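Local coordinates for protein N-acetylglucosamine-6-phosphate deacetylase (Thermotoga maritima, PDB 1O12) that probably removes the acetyl group from N-acetylglucosamine 6-phosphate with the help of one divalent metal cation per subunit, as in the NagA family of metal-dependent hydrolases, at residues I48-L53 against L353-E358; A310-R315 against D359-M364; K17-D22 against C320-L325; P23-F28 against R344-T349; V52-F57 against K327-N332. One frame throughout, in Å; residues are numbered along the deposited sequence.

Overall arrangement
Contacts 1 and 4 join the two chain ends within the small beta domain, and contacts 2, 3 and 5 set it against helices 307-318 and 322-336 of the TIM-barrel domain. Contacts 1 and 5 share strand 52-59, contacts 3 and 5 share helix 322-336, and contacts 1 and 2 are joined by neighbouring strands 353-356 and 362-367. Centres of contacts 1 and 3, and of 3 and 4, lie about 9 Å apart, those of 2 and 4 about 19 Å. Along the chain most pairs alternate, and contact 5 is nested inside the loop closed by contact 4. Contacts 1, 3, 4 and 5 span 270 to 316 residues and contact 2 spans 44, illustrating how a discontinuous domain is closed.

Contact 1 of 5, residues I48-L53 against L353-E358; sequences IPRGVL and LVLLDE
Val52 and Leu356 are joined by two backbone hydrogen bonds, the hydrogen-bonded pair of a short antiparallel pairing. Val52 N gives its proton to Leu356 O over 2.8 Å, almost straight at 174°, and Leu356 N returns one to Val52 O at 2.7 Å. Weaker CA-H...O contacts flank them: Leu355 CA lies 3.2 Å from Val52 O, and Leu53 CA approaches Val354 O. Val52 O is therefore approached by both an amide N-H and a CA-H.

Apolar side chains cover both faces of the pairing. On one face Leu53 and Leu355, a non-hydrogen-bonded pair, cross at about a right angle, methyl against methyl, with Leu53 CD1 3.5 Å from Leu355 CD1. Both have CG anti to the backbone N (chi1 -167° in Leu53, -171° in Leu355), which places each branch beside its own carbonyl carbon. Leu53 CD2 also reaches Leu353 CD2, at 4.4 Å. On the face of Val52 and Leu356 the packing is looser, Val52 CB standing 4.3 Å from Leu356 CD1.

Strand 52-59 thus lies between parallel strand 18-22 and late antiparallel strand 353-356, an arrangement characteristic of the small beta domain that both chain ends build in amidohydrolases.

Contact 2 of 5, residues A310-R315 against D359-M364; sequences AVKNFR and DLNVVM
The helical turns of 310-315 pack against the loop 359-361 that leads into strand 362-364, Lys312 and Leu360 coming nearest with their CA atoms 6.6 Å apart. This is helix-to-loop packing, in which helix 307-318 of the TIM-barrel domain meets the connection between two antiparallel strands, 353-356 and 362-367, of the small beta domain.

Leu360 is the apolar centre. Its CD2 methyl lies over one face of the Arg315 guanidinium, 3.7 Å from Arg315 NH1, and also touches Arg315 CD at 3.6 Å. The extended chain from CG to NE, with CG anti to the backbone N (chi1 -178°), carries the guanidinium across the leucine at a slant. Its NH1 makes a weak hydrogen bond to Glu358 O, just before the loop. From the helix, Val311 CG1 adds a looser contact with Leu360 CD2 at 4.2 Å, and Leu325 of helix 322-336 closes in on the same leucine.

Lys312 runs past the loop backbone, CD lying 3.6 Å from Asp359 O. Asn361 crosses it at about a right angle, its ND2 held by Asp357 OD2. The amide oxygen of this asparagine faces the methylene beside the ammonium group, Asn361 OD1 lying 3.0 Å from Lys312 CE.

Contact 3 of 5, residues K17-D22 against C320-L325; sequences KVLIVD and CSITEL
Strand 18-22 meets the first turn of helix 322-336, with the CA atoms of Val21 and Thr323 5.8 Å apart. The arrangement is a strand of the small beta domain packed against the start of a TIM-barrel-domain helix, and a capping box closes that helix start.

The main apolar pair is Val21 and Ile322, whose side chains cross at about a right angle. Val21 CG2 meets Ile322 CG2 at 3.6 Å, branch to branch. The other valine methyl is directed at the helix backbone: with CG1 anti to the backbone N (chi1 -173°), Val21 CG1 comes to 3.3 Å from Ile322 O and 3.7 Å from Thr323 CA, and it touches Ile322 CG2 as well. Leu19, two residues back on the same side of the strand, adds a looser touch of its CD1 on Ile322 CD1 at 4.3 Å. Val52 of the adjacent strand 52-59 packs on both Val21 and Ile322, so the helix start sits against two strands.

Thr323 lies farther along the helix, its CG2 methyl 3.8 Å from Asp22 O, while its hydroxyl is hydrogen-bonded to Glu27. Asp22, whose CB points away from the helix, forms a salt bridge with Arg344.

Ser321 and Glu324, on either side of Ile322 and Thr323 in the chain, form the capping box. Ser321 OG, at the N-cap, accepts from Glu324 N at 3.2 Å. In return Ser321 N donates to Glu324 OE1, nearly straight at 175° and almost in line with the C-O bond of the carboxylate, though the modelled 2.5 Å between Ser321 N and Glu324 OE1 is doubtfully short.

Contact 4 of 5, residues P23-F28 against R344-T349; sequences PIDGEF and RIAEGT
Arg344 reaches across to Pro23, Ile24 and Asp25 by way of a chain bent twice. From CB, where CG stands beside the backbone N, it turns at chi2 (-71°) and again at chi3 (-58°), folding the guanidinium back toward the loop 23-25. CD, the first atom to touch, lies 3.9 Å from Pro23 CD, the chain passing the proline ring at a slant. NE comes next, with Pro23 CD at the guanidinium edge, and is held by a salt bridge to Asp22 OD1.

CZ and NH1 follow, and here Ile24 covers one face of the guanidinium. Ile24 CD1 sits over the centre of that face, 3.6 Å above its plane and 3.7 Å from Arg344 NH1. NH2 meets Asp25 OD2 at 3.6 Å in a long salt bridge. Asp25 OD2 lies at the guanidinium edge, in its plane, although the carboxylate itself is turned 69° away, so the two groups do not pair flat.

A water makes a second link between the segments, giving a proton to Asp25 OD2 at 2.9 Å and another to Ile345 O at 2.8 Å. Beyond it the loop 344-349 ends in a type II turn, where Ala346 O accepts from both Thr349 N and Thr349 OG1.

The guanidinium is thus shared between two aspartates and an apolar cover. Asp22 and Asp25 probably stabilise its positive charge, tying the hairpin turn between strands 18-22 and 26-35 to the late loop.

Contact 5 of 5, residues V52-F57 against K327-N332; sequences VLMPGF and KVSSYN
Water 2 is gripped by three oxygens, and through it Ser329 and Ser330 of the helix are joined to Pro55 of the strand. The water donates to Pro55 O at 3.0 Å and to Ser329 OG at 3.0 Å, and shares a further hydrogen bond with Ser330 OG at 2.9 Å. It also lies in the plane of the Phe57 ring, at its edge. Both serines hold OG between the backbone N and the carbonyl carbon (chi1 65° in Ser329, 80° in Ser330), which turns the two hydroxyls toward the same water. Each also has a helix carbonyl as partner: Ser329 OG bonds to Leu325 O, and Ser330 OG weakly to Ala326 O.

Here residues 54-57 of strand 52-59, leading from the small beta domain into the TIM-barrel domain, run against helix 322-336. The helix widens to a pi-type turn at 327-331, and Asn332 N accordingly donates to Lys327 O, five residues back.

Around the water the packing is close. Pro55 CB touches Ser330 OG at 3.3 Å, and Gly56 O comes to Ser330 CB at 3.2 Å. The ring of Phe57 meets Ser329 obliquely, its CD2 lying 3.4 Å from Ser329 OG. Phe57 CA makes a bent, weak CA-H...O contact with Ser329 O at 3.5 Å. Beyond the segments the Phe57 ring meets that of Phe307, and Val311 of helix 307-318 packs on both Phe57 and Ser329. Selenomethionine Met54, bent at chi3 (66°), brings its CE to a loose 4.1 Å from Ser329 OG.

Contact 1 of 5, residues I48-L53 against L353-E358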
# COMPACT_ATOMS: atom_id res chain seq x y z
N ILE A 48 -11.33 20.61 33.39
CA ILE A 48 -10.77 19.25 33.44
C ILE A 48 -11.86 18.22 33.15
O ILE A 48 -12.83 18.09 33.90
CB ILE A 48 -10.11 18.93 34.83
CG1 ILE A 48 -10.92 19.58 35.97
CG2 ILE A 48 -8.67 19.43 34.86
CD1 ILE A 48 -10.24 19.52 37.35
N PRO A 49 -11.70 17.46 32.06
CA PRO A 49 -12.61 16.41 31.56
C PRO A 49 -12.99 15.26 32.48
O PRO A 49 -12.17 14.73 33.22
CB PRO A 49 -11.91 15.92 30.31
CG PRO A 49 -11.15 17.11 29.85
CD PRO A 49 -10.58 17.66 31.13
N ARG A 50 -14.26 14.88 32.38
CA ARG A 50 -14.91 13.82 33.15
C ARG A 50 -14.76 12.46 32.44
O ARG A 50 -14.62 11.42 33.07
CB ARG A 50 -16.42 14.17 33.30
CG ARG A 50 -17.27 13.25 34.21
CD ARG A 50 -18.63 12.78 33.57
NE ARG A 50 -19.59 13.85 33.25
CZ ARG A 50 -20.92 13.70 33.31
NH1 ARG A 50 -21.45 12.53 33.67
NH2 ARG A 50 -21.72 14.73 33.00
N GLY A 51 -14.81 12.50 31.12
CA GLY A 51 -14.69 11.30 30.32
C GLY A 51 -14.68 11.74 28.86
O GLY A 51 -14.49 12.93 28.55
N VAL A 52 -14.87 10.79 27.96
CA VAL A 52 -14.88 11.12 26.54
C VAL A 52 -16.29 10.97 26.01
O VAL A 52 -17.02 10.08 26.43
CB VAL A 52 -13.94 10.17 25.72
CG1 VAL A 52 -13.87 10.63 24.27
CG2 VAL A 52 -12.56 10.15 26.34
N LEU A 53 -16.68 11.87 25.12
CA LEU A 53 -18.02 11.82 24.51
C LEU A 53 -17.78 11.76 23.01
O LEU A 53 -17.09 12.63 22.45
CB LEU A 53 -18.83 13.06 24.83
CG LEU A 53 -20.32 12.93 24.49
CD1 LEU A 53 -20.98 12.07 25.54
CD2 LEU A 53 -21.02 14.31 24.44
N LEU A 353 -25.13 9.38 20.96
CA LEU A 353 -23.82 9.57 21.56
C LEU A 353 -23.36 8.43 22.44
O LEU A 353 -24.16 7.64 22.91
CB LEU A 353 -23.84 10.83 22.40
CG LEU A 353 -24.36 12.12 21.78
CD1 LEU A 353 -24.91 13.03 22.87
CD2 LEU A 353 -23.25 12.78 20.99
N VAL A 354 -22.05 8.36 22.66
CA VAL A 354 -21.50 7.37 23.55
C VAL A 354 -20.49 8.04 24.48
O VAL A 354 -19.62 8.80 24.03
CB VAL A 354 -20.83 6.19 22.79
CG1 VAL A 354 -19.73 6.71 21.86
CG2 VAL A 354 -20.27 5.17 23.80
N LEU A 355 -20.64 7.81 25.77
CA LEU A 355 -19.71 8.36 26.76
C LEU A 355 -18.76 7.23 27.17
O LEU A 355 -19.21 6.11 27.42
CB LEU A 355 -20.46 8.88 27.98
CG LEU A 355 -19.58 9.66 28.95
CD1 LEU A 355 -19.25 11.06 28.35
CD2 LEU A 355 -20.30 9.80 30.29
N LEU A 356 -17.47 7.52 27.26
CA LEU A 356 -16.47 6.52 27.63
C LEU A 356 -15.49 6.98 28.69
O LEU A 356 -15.37 8.18 28.93
CB LEU A 356 -15.69 6.14 26.38
CG LEU A 356 -16.54 5.93 25.12
CD1 LEU A 356 -16.73 7.24 24.38
CD2 LEU A 356 -15.88 4.89 24.25
N ASP A 357 -14.79 6.05 29.34
CA ASP A 357 -13.76 6.46 30.31
C ASP A 357 -12.53 6.71 29.43
O ASP A 357 -12.58 6.43 28.22
CB ASP A 357 -13.49 5.39 31.37
CG ASP A 357 -12.91 4.12 30.80
OD1 ASP A 357 -12.18 4.18 29.80
OD2 ASP A 357 -13.16 3.04 31.38
N GLU A 358 -11.43 7.21 30.00
CA GLU A 358 -10.25 7.52 29.18
C GLU A 358 -9.64 6.34 28.46
O GLU A 358 -8.94 6.51 27.47
CB GLU A 358 -9.18 8.24 30.01
CG GLU A 358 -8.65 7.48 31.21
CD GLU A 358 -7.41 8.15 31.80
OE1 GLU A 358 -6.29 7.96 31.23
OE2 GLU A 358 -7.56 8.87 32.82

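Contact 2 of 5, residues A310-R315 against D359-M364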
# COMPACT_ATOMS: atom_id res chain seq x y z
N ALA A 310 -13.15 -3.26 19.09
CA ALA A 310 -12.69 -2.85 17.79
C ALA A 310 -12.07 -1.46 17.89
O ALA A 310 -10.99 -1.22 17.37
CB ALA A 310 -13.83 -2.82 16.82
N VAL A 311 -12.74 -0.55 18.58
CA VAL A 311 -12.25 0.80 18.73
C VAL A 311 -10.93 0.85 19.51
O VAL A 311 -9.97 1.54 19.09
CB VAL A 311 -13.30 1.70 19.41
CG1 VAL A 311 -12.75 3.11 19.65
CG2 VAL A 311 -14.53 1.77 18.53
N LYS A 312 -10.88 0.11 20.61
CA LYS A 312 -9.68 0.11 21.43
C LYS A 312 -8.53 -0.45 20.60
O LYS A 312 -7.43 0.12 20.59
CB LYS A 312 -9.87 -0.75 22.68
CG LYS A 312 -10.84 -0.20 23.71
CD LYS A 312 -10.62 -0.86 25.08
CE LYS A 312 -11.84 -0.79 25.99
NZ LYS A 312 -12.94 -1.74 25.56
N ASN A 313 -8.80 -1.56 19.91
CA ASN A 313 -7.77 -2.21 19.12
C ASN A 313 -7.21 -1.27 18.10
O ASN A 313 -6.00 -1.05 18.04
CB ASN A 313 -8.29 -3.48 18.41
CG ASN A 313 -8.45 -4.68 19.35
OD1 ASN A 313 -7.89 -4.71 20.44
ND2 ASN A 313 -9.20 -5.67 18.91
N PHE A 314 -8.10 -0.70 17.29
CA PHE A 314 -7.69 0.21 16.24
C PHE A 314 -6.84 1.31 16.79
O PHE A 314 -5.79 1.64 16.23
CB PHE A 314 -8.88 0.83 15.53
CG PHE A 314 -8.50 1.62 14.33
CD1 PHE A 314 -8.21 2.98 14.44
CD2 PHE A 314 -8.37 0.99 13.09
CE1 PHE A 314 -7.80 3.72 13.32
CE2 PHE A 314 -7.96 1.69 11.97
CZ PHE A 314 -7.67 3.07 12.08
N ARG A 315 -7.30 1.89 17.89
CA ARG A 315 -6.57 2.96 18.54
C ARG A 315 -5.17 2.52 18.96
O ARG A 315 -4.22 3.27 18.85
CB ARG A 315 -7.32 3.44 19.76
CG ARG A 315 -6.61 4.60 20.44
CD ARG A 315 -7.00 4.71 21.88
NE ARG A 315 -6.84 6.08 22.34
CZ ARG A 315 -7.00 6.47 23.60
NH1 ARG A 315 -7.33 5.59 24.53
NH2 ARG A 315 -6.83 7.76 23.93
N ASP A 359 -9.90 5.14 28.97
CA ASP A 359 -9.41 3.93 28.32
C ASP A 359 -10.37 3.47 27.23
O ASP A 359 -10.20 2.40 26.65
CB ASP A 359 -9.24 2.80 29.32
CG ASP A 359 -7.98 2.94 30.14
OD1 ASP A 359 -6.87 3.01 29.53
OD2 ASP A 359 -8.11 2.99 31.40
N LEU A 360 -11.39 4.29 26.97
CA LEU A 360 -12.40 4.00 25.96
C LEU A 360 -13.35 2.85 26.31
O LEU A 360 -13.83 2.11 25.43
CB LEU A 360 -11.71 3.77 24.60
CG LEU A 360 -11.70 5.01 23.68
CD1 LEU A 360 -11.66 6.29 24.51
CD2 LEU A 360 -10.53 4.95 22.74
N ASN A 361 -13.62 2.69 27.60
CA ASN A 361 -14.59 1.69 28.03
C ASN A 361 -15.92 2.43 27.98
O ASN A 361 -16.01 3.58 28.43
CB ASN A 361 -14.31 1.22 29.45
CG ASN A 361 -13.15 0.25 29.52
OD1 ASN A 361 -13.08 -0.71 28.74
ND2 ASN A 361 -12.24 0.48 30.47
N VAL A 362 -16.93 1.80 27.40
CA VAL A 362 -18.24 2.44 27.31
C VAL A 362 -18.86 2.52 28.68
O VAL A 362 -18.87 1.53 29.44
CB VAL A 362 -19.22 1.66 26.43
CG1 VAL A 362 -20.54 2.40 26.42
CG2 VAL A 362 -18.65 1.49 25.01
N VAL A 363 -19.37 3.70 29.01
CA VAL A 363 -20.02 3.89 30.28
C VAL A 363 -21.45 4.41 30.10
O VAL A 363 -22.23 4.42 31.03
CB VAL A 363 -19.15 4.82 31.23
CG1 VAL A 363 -17.96 5.35 30.50
CG2 VAL A 363 -19.97 5.98 31.77
N MSE A 364 -21.81 4.81 28.90
CA MSE A 364 -23.16 5.31 28.69
C MSE A 364 -23.44 5.53 27.21
O MSE A 364 -22.62 6.08 26.48
CB MSE A 364 -23.37 6.61 29.46
CG MSE A 364 -24.79 7.18 29.30
SE MSE A 364 -25.27 8.65 30.55
CE MSE A 364 -25.40 10.18 29.35

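Contact 3 of 5, residues K17-D22 against C320-L325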
# COMPACT_ATOMS: atom_id res chain seq x y z
N LYS A 17 -18.54 18.97 31.23
CA LYS A 17 -17.15 18.73 31.52
C LYS A 17 -16.65 17.45 30.87
O LYS A 17 -16.18 16.52 31.55
CB LYS A 17 -16.95 18.64 33.05
CG LYS A 17 -17.46 19.83 33.85
CD LYS A 17 -17.25 19.61 35.36
CE LYS A 17 -17.98 18.36 35.90
NZ LYS A 17 -17.46 17.05 35.38
N VAL A 18 -16.74 17.38 29.55
CA VAL A 18 -16.28 16.18 28.87
C VAL A 18 -15.32 16.47 27.75
O VAL A 18 -15.21 17.60 27.27
CB VAL A 18 -17.47 15.34 28.28
CG1 VAL A 18 -18.15 14.61 29.38
CG2 VAL A 18 -18.47 16.24 27.52
N LEU A 19 -14.61 15.44 27.34
CA LEU A 19 -13.71 15.56 26.22
C LEU A 19 -14.61 15.31 25.01
O LEU A 19 -14.86 14.17 24.66
CB LEU A 19 -12.63 14.49 26.27
CG LEU A 19 -11.36 14.87 25.52
CD1 LEU A 19 -10.45 13.62 25.43
CD2 LEU A 19 -11.67 15.40 24.16
N ILE A 20 -15.13 16.38 24.41
CA ILE A 20 -16.01 16.29 23.25
C ILE A 20 -15.20 15.90 21.99
O ILE A 20 -14.17 16.51 21.70
CB ILE A 20 -16.68 17.63 22.97
CG1 ILE A 20 -17.44 18.08 24.21
CG2 ILE A 20 -17.59 17.53 21.73
CD1 ILE A 20 -17.76 19.60 24.20
N VAL A 21 -15.69 14.93 21.24
CA VAL A 21 -14.98 14.52 20.07
C VAL A 21 -15.84 14.54 18.84
O VAL A 21 -16.75 13.73 18.71
CB VAL A 21 -14.41 13.11 20.23
CG1 VAL A 21 -13.54 12.77 19.07
CG2 VAL A 21 -13.66 12.98 21.55
N ASP A 22 -15.54 15.46 17.93
CA ASP A 22 -16.25 15.59 16.66
C ASP A 22 -15.22 15.29 15.54
O ASP A 22 -14.08 15.76 15.57
CB ASP A 22 -16.83 17.01 16.50
CG ASP A 22 -17.68 17.15 15.25
OD1 ASP A 22 -18.79 16.60 15.22
OD2 ASP A 22 -17.24 17.81 14.29
N CYS A 320 -3.65 6.44 16.56
CA CYS A 320 -4.37 7.60 16.03
C CYS A 320 -5.04 8.40 17.15
O CYS A 320 -5.07 7.98 18.30
CB CYS A 320 -5.46 7.16 15.05
SG CYS A 320 -6.81 6.31 15.92
N SER A 321 -5.58 9.56 16.81
CA SER A 321 -6.23 10.40 17.81
C SER A 321 -7.70 9.99 17.98
O SER A 321 -8.23 9.25 17.14
CB SER A 321 -6.20 11.85 17.36
OG SER A 321 -7.03 12.02 16.22
N ILE A 322 -8.34 10.46 19.06
CA ILE A 322 -9.74 10.14 19.29
C ILE A 322 -10.58 10.81 18.23
O ILE A 322 -11.65 10.36 17.94
CB ILE A 322 -10.20 10.58 20.66
CG1 ILE A 322 -9.29 9.96 21.73
CG2 ILE A 322 -11.63 10.06 20.90
CD1 ILE A 322 -9.89 9.96 23.15
N THR A 323 -10.08 11.88 17.64
CA THR A 323 -10.80 12.51 16.54
C THR A 323 -10.82 11.59 15.31
O THR A 323 -11.81 11.54 14.59
CB THR A 323 -10.14 13.83 16.10
OG1 THR A 323 -10.39 14.85 17.08
CG2 THR A 323 -10.69 14.25 14.77
N GLU A 324 -9.74 10.87 15.06
CA GLU A 324 -9.69 9.97 13.92
C GLU A 324 -10.52 8.72 14.14
O GLU A 324 -11.05 8.13 13.18
CB GLU A 324 -8.25 9.56 13.62
CG GLU A 324 -7.37 10.65 13.05
CD GLU A 324 -5.92 10.27 13.20
OE1 GLU A 324 -5.48 10.19 14.36
OE2 GLU A 324 -5.23 10.02 12.18
N LEU A 325 -10.60 8.30 15.41
CA LEU A 325 -11.36 7.12 15.80
C LEU A 325 -12.84 7.39 15.60
O LEU A 325 -13.60 6.46 15.39
CB LEU A 325 -11.14 6.78 17.26
CG LEU A 325 -10.03 5.80 17.64
CD1 LEU A 325 -10.06 5.64 19.18
CD2 LEU A 325 -10.23 4.48 16.94

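Contact 4 of 5, residues P23-F28 against R344-T349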
# COMPACT_ATOMS: atom_id res chain seq x y z
N PRO A 23 -15.62 14.51 14.54
CA PRO A 23 -14.78 14.12 13.40
C PRO A 23 -14.28 15.32 12.62
O PRO A 23 -13.25 15.24 11.96
CB PRO A 23 -15.71 13.32 12.51
CG PRO A 23 -16.85 12.93 13.42
CD PRO A 23 -17.01 14.10 14.32
N ILE A 24 -15.02 16.42 12.68
CA ILE A 24 -14.64 17.59 11.90
C ILE A 24 -14.09 18.76 12.70
O ILE A 24 -13.11 19.37 12.31
CB ILE A 24 -15.85 18.06 11.05
CG1 ILE A 24 -16.15 17.03 9.97
CG2 ILE A 24 -15.55 19.40 10.40
CD1 ILE A 24 -17.40 17.34 9.19
N ASP A 25 -14.71 19.05 13.82
CA ASP A 25 -14.28 20.15 14.64
C ASP A 25 -13.17 19.76 15.60
O ASP A 25 -12.66 20.61 16.33
CB ASP A 25 -15.49 20.74 15.39
CG ASP A 25 -16.54 21.31 14.45
OD1 ASP A 25 -16.14 21.92 13.41
OD2 ASP A 25 -17.75 21.17 14.72
N GLY A 26 -12.78 18.50 15.64
CA GLY A 26 -11.70 18.12 16.55
C GLY A 26 -12.19 17.73 17.94
O GLY A 26 -13.39 17.53 18.15
N GLU A 27 -11.25 17.62 18.88
CA GLU A 27 -11.57 17.25 20.24
C GLU A 27 -11.30 18.39 21.22
O GLU A 27 -10.30 19.06 21.11
CB GLU A 27 -10.79 16.01 20.65
CG GLU A 27 -9.37 16.08 20.24
CD GLU A 27 -8.74 14.73 20.21
OE1 GLU A 27 -8.33 14.25 21.29
OE2 GLU A 27 -8.66 14.14 19.11
N PHE A 28 -12.20 18.58 22.18
CA PHE A 28 -12.04 19.67 23.14
C PHE A 28 -12.97 19.53 24.33
O PHE A 28 -14.03 18.92 24.24
CB PHE A 28 -12.31 20.98 22.41
CG PHE A 28 -13.60 21.00 21.66
CD1 PHE A 28 -14.81 21.21 22.33
CD2 PHE A 28 -13.62 20.79 20.28
CE1 PHE A 28 -16.01 21.20 21.63
CE2 PHE A 28 -14.83 20.79 19.57
CZ PHE A 28 -16.02 20.99 20.25
N ARG A 344 -21.86 12.95 14.38
CA ARG A 344 -21.35 14.25 14.75
C ARG A 344 -21.83 14.66 16.13
O ARG A 344 -22.81 14.11 16.66
CB ARG A 344 -21.85 15.31 13.75
CG ARG A 344 -21.40 15.11 12.29
CD ARG A 344 -19.92 15.41 12.14
NE ARG A 344 -19.55 16.77 12.55
CZ ARG A 344 -19.89 17.89 11.90
NH1 ARG A 344 -20.64 17.84 10.80
NH2 ARG A 344 -19.45 19.08 12.34
N ILE A 345 -21.11 15.61 16.71
CA ILE A 345 -21.46 16.22 17.97
C ILE A 345 -21.35 17.68 17.60
O ILE A 345 -20.36 18.34 17.92
CB ILE A 345 -20.48 15.97 19.13
CG1 ILE A 345 -20.44 14.48 19.49
CG2 ILE A 345 -20.96 16.78 20.36
CD1 ILE A 345 -19.63 14.18 20.78
N ALA A 346 -22.36 18.16 16.90
CA ALA A 346 -22.45 19.54 16.45
C ALA A 346 -23.91 20.00 16.52
O ALA A 346 -24.85 19.22 16.36
CB ALA A 346 -21.92 19.64 15.00
N GLU A 347 -24.11 21.28 16.74
CA GLU A 347 -25.45 21.83 16.81
C GLU A 347 -26.28 21.54 15.56
O GLU A 347 -25.83 21.74 14.44
CB GLU A 347 -25.36 23.32 17.07
CG GLU A 347 -25.09 23.59 18.53
CD GLU A 347 -24.64 25.01 18.81
OE1 GLU A 347 -25.11 25.92 18.09
OE2 GLU A 347 -23.83 25.19 19.77
N GLY A 348 -27.48 21.02 15.78
CA GLY A 348 -28.39 20.71 14.69
C GLY A 348 -28.50 19.25 14.33
O GLY A 348 -29.38 18.86 13.56
N THR A 349 -27.63 18.42 14.89
CA THR A 349 -27.66 17.00 14.56
C THR A 349 -28.33 16.10 15.62
O THR A 349 -28.64 16.54 16.73
CB THR A 349 -26.23 16.51 14.30
OG1 THR A 349 -25.49 16.53 15.52
CG2 THR A 349 -25.53 17.41 13.28
O HOH W 1 -19.13 20.72 17.20

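Contact 5 of 5, residues V52-F57 against K327-N332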
# COMPACT_ATOMS: atom_id res chain seq x y z
N VAL A 52 -14.87 10.79 27.96
CA VAL A 52 -14.88 11.12 26.54
C VAL A 52 -16.29 10.97 26.01
O VAL A 52 -17.02 10.08 26.43
CB VAL A 52 -13.94 10.17 25.72
CG1 VAL A 52 -13.87 10.63 24.27
CG2 VAL A 52 -12.56 10.15 26.34
N LEU A 53 -16.68 11.87 25.12
CA LEU A 53 -18.02 11.82 24.51
C LEU A 53 -17.78 11.76 23.01
O LEU A 53 -17.09 12.63 22.45
CB LEU A 53 -18.83 13.06 24.83
CG LEU A 53 -20.32 12.93 24.49
CD1 LEU A 53 -20.98 12.07 25.54
CD2 LEU A 53 -21.02 14.31 24.44
N MSE A 54 -18.32 10.74 22.36
CA MSE A 54 -18.15 10.58 20.92
C MSE A 54 -19.50 10.30 20.25
O MSE A 54 -20.47 9.95 20.93
CB MSE A 54 -17.22 9.40 20.61
CG MSE A 54 -15.90 9.35 21.36
SE MSE A 54 -14.85 7.74 20.82
CE MSE A 54 -14.52 8.29 18.95
N PRO A 55 -19.56 10.43 18.92
CA PRO A 55 -20.80 10.16 18.18
C PRO A 55 -21.11 8.66 18.37
O PRO A 55 -20.18 7.87 18.48
CB PRO A 55 -20.43 10.48 16.73
CG PRO A 55 -19.38 11.54 16.90
CD PRO A 55 -18.53 10.98 18.02
N GLY A 56 -22.38 8.30 18.43
CA GLY A 56 -22.73 6.90 18.61
C GLY A 56 -22.09 6.05 17.51
O GLY A 56 -22.16 6.39 16.34
N PHE A 57 -21.45 4.95 17.90
CA PHE A 57 -20.79 4.06 16.95
C PHE A 57 -21.81 3.51 15.96
O PHE A 57 -23.00 3.42 16.28
CB PHE A 57 -20.12 2.91 17.68
CG PHE A 57 -19.03 3.34 18.63
CD1 PHE A 57 -18.73 2.58 19.76
CD2 PHE A 57 -18.31 4.52 18.39
CE1 PHE A 57 -17.73 2.99 20.64
CE2 PHE A 57 -17.31 4.93 19.27
CZ PHE A 57 -17.02 4.17 20.39
N LYS A 327 -14.02 9.01 13.09
CA LYS A 327 -14.32 8.86 11.68
C LYS A 327 -14.48 7.40 11.33
O LYS A 327 -15.43 7.02 10.66
CB LYS A 327 -13.22 9.48 10.85
CG LYS A 327 -13.05 10.96 11.08
CD LYS A 327 -11.96 11.48 10.16
CE LYS A 327 -11.90 12.98 10.16
NZ LYS A 327 -11.01 13.43 9.05
N VAL A 328 -13.55 6.58 11.83
CA VAL A 328 -13.60 5.16 11.55
C VAL A 328 -14.68 4.42 12.31
O VAL A 328 -15.14 3.37 11.86
CB VAL A 328 -12.22 4.49 11.83
CG1 VAL A 328 -11.14 5.21 11.04
CG2 VAL A 328 -11.90 4.47 13.34
N SER A 329 -15.11 4.95 13.45
CA SER A 329 -16.14 4.26 14.21
C SER A 329 -17.56 4.73 13.93
O SER A 329 -18.50 4.04 14.29
CB SER A 329 -15.87 4.32 15.72
OG SER A 329 -15.94 5.66 16.17
N SER A 330 -17.74 5.88 13.30
CA SER A 330 -19.11 6.31 12.99
C SER A 330 -19.27 7.27 11.82
O SER A 330 -20.06 7.02 10.92
CB SER A 330 -19.80 6.92 14.24
OG SER A 330 -19.41 8.27 14.47
N TYR A 331 -18.53 8.37 11.82
CA TYR A 331 -18.67 9.35 10.76
C TYR A 331 -18.51 8.81 9.33
O TYR A 331 -19.33 9.13 8.46
CB TYR A 331 -17.69 10.52 10.98
CG TYR A 331 -17.84 11.62 9.97
CD1 TYR A 331 -19.02 12.38 9.90
CD2 TYR A 331 -16.83 11.89 9.05
CE1 TYR A 331 -19.19 13.38 8.95
CE2 TYR A 331 -16.98 12.89 8.09
CZ TYR A 331 -18.16 13.62 8.05
OH TYR A 331 -18.30 14.60 7.10
N ASN A 332 -17.48 8.02 9.06
CA ASN A 332 -17.30 7.49 7.73
C ASN A 332 -18.53 6.70 7.24
O ASN A 332 -18.98 6.89 6.12
CB ASN A 332 -16.02 6.66 7.63
CG ASN A 332 -14.74 7.52 7.80
OD1 ASN A 332 -14.77 8.75 7.61
ND2 ASN A 332 -13.61 6.88 8.14
O HOH W 2 -17.69 8.08 16.77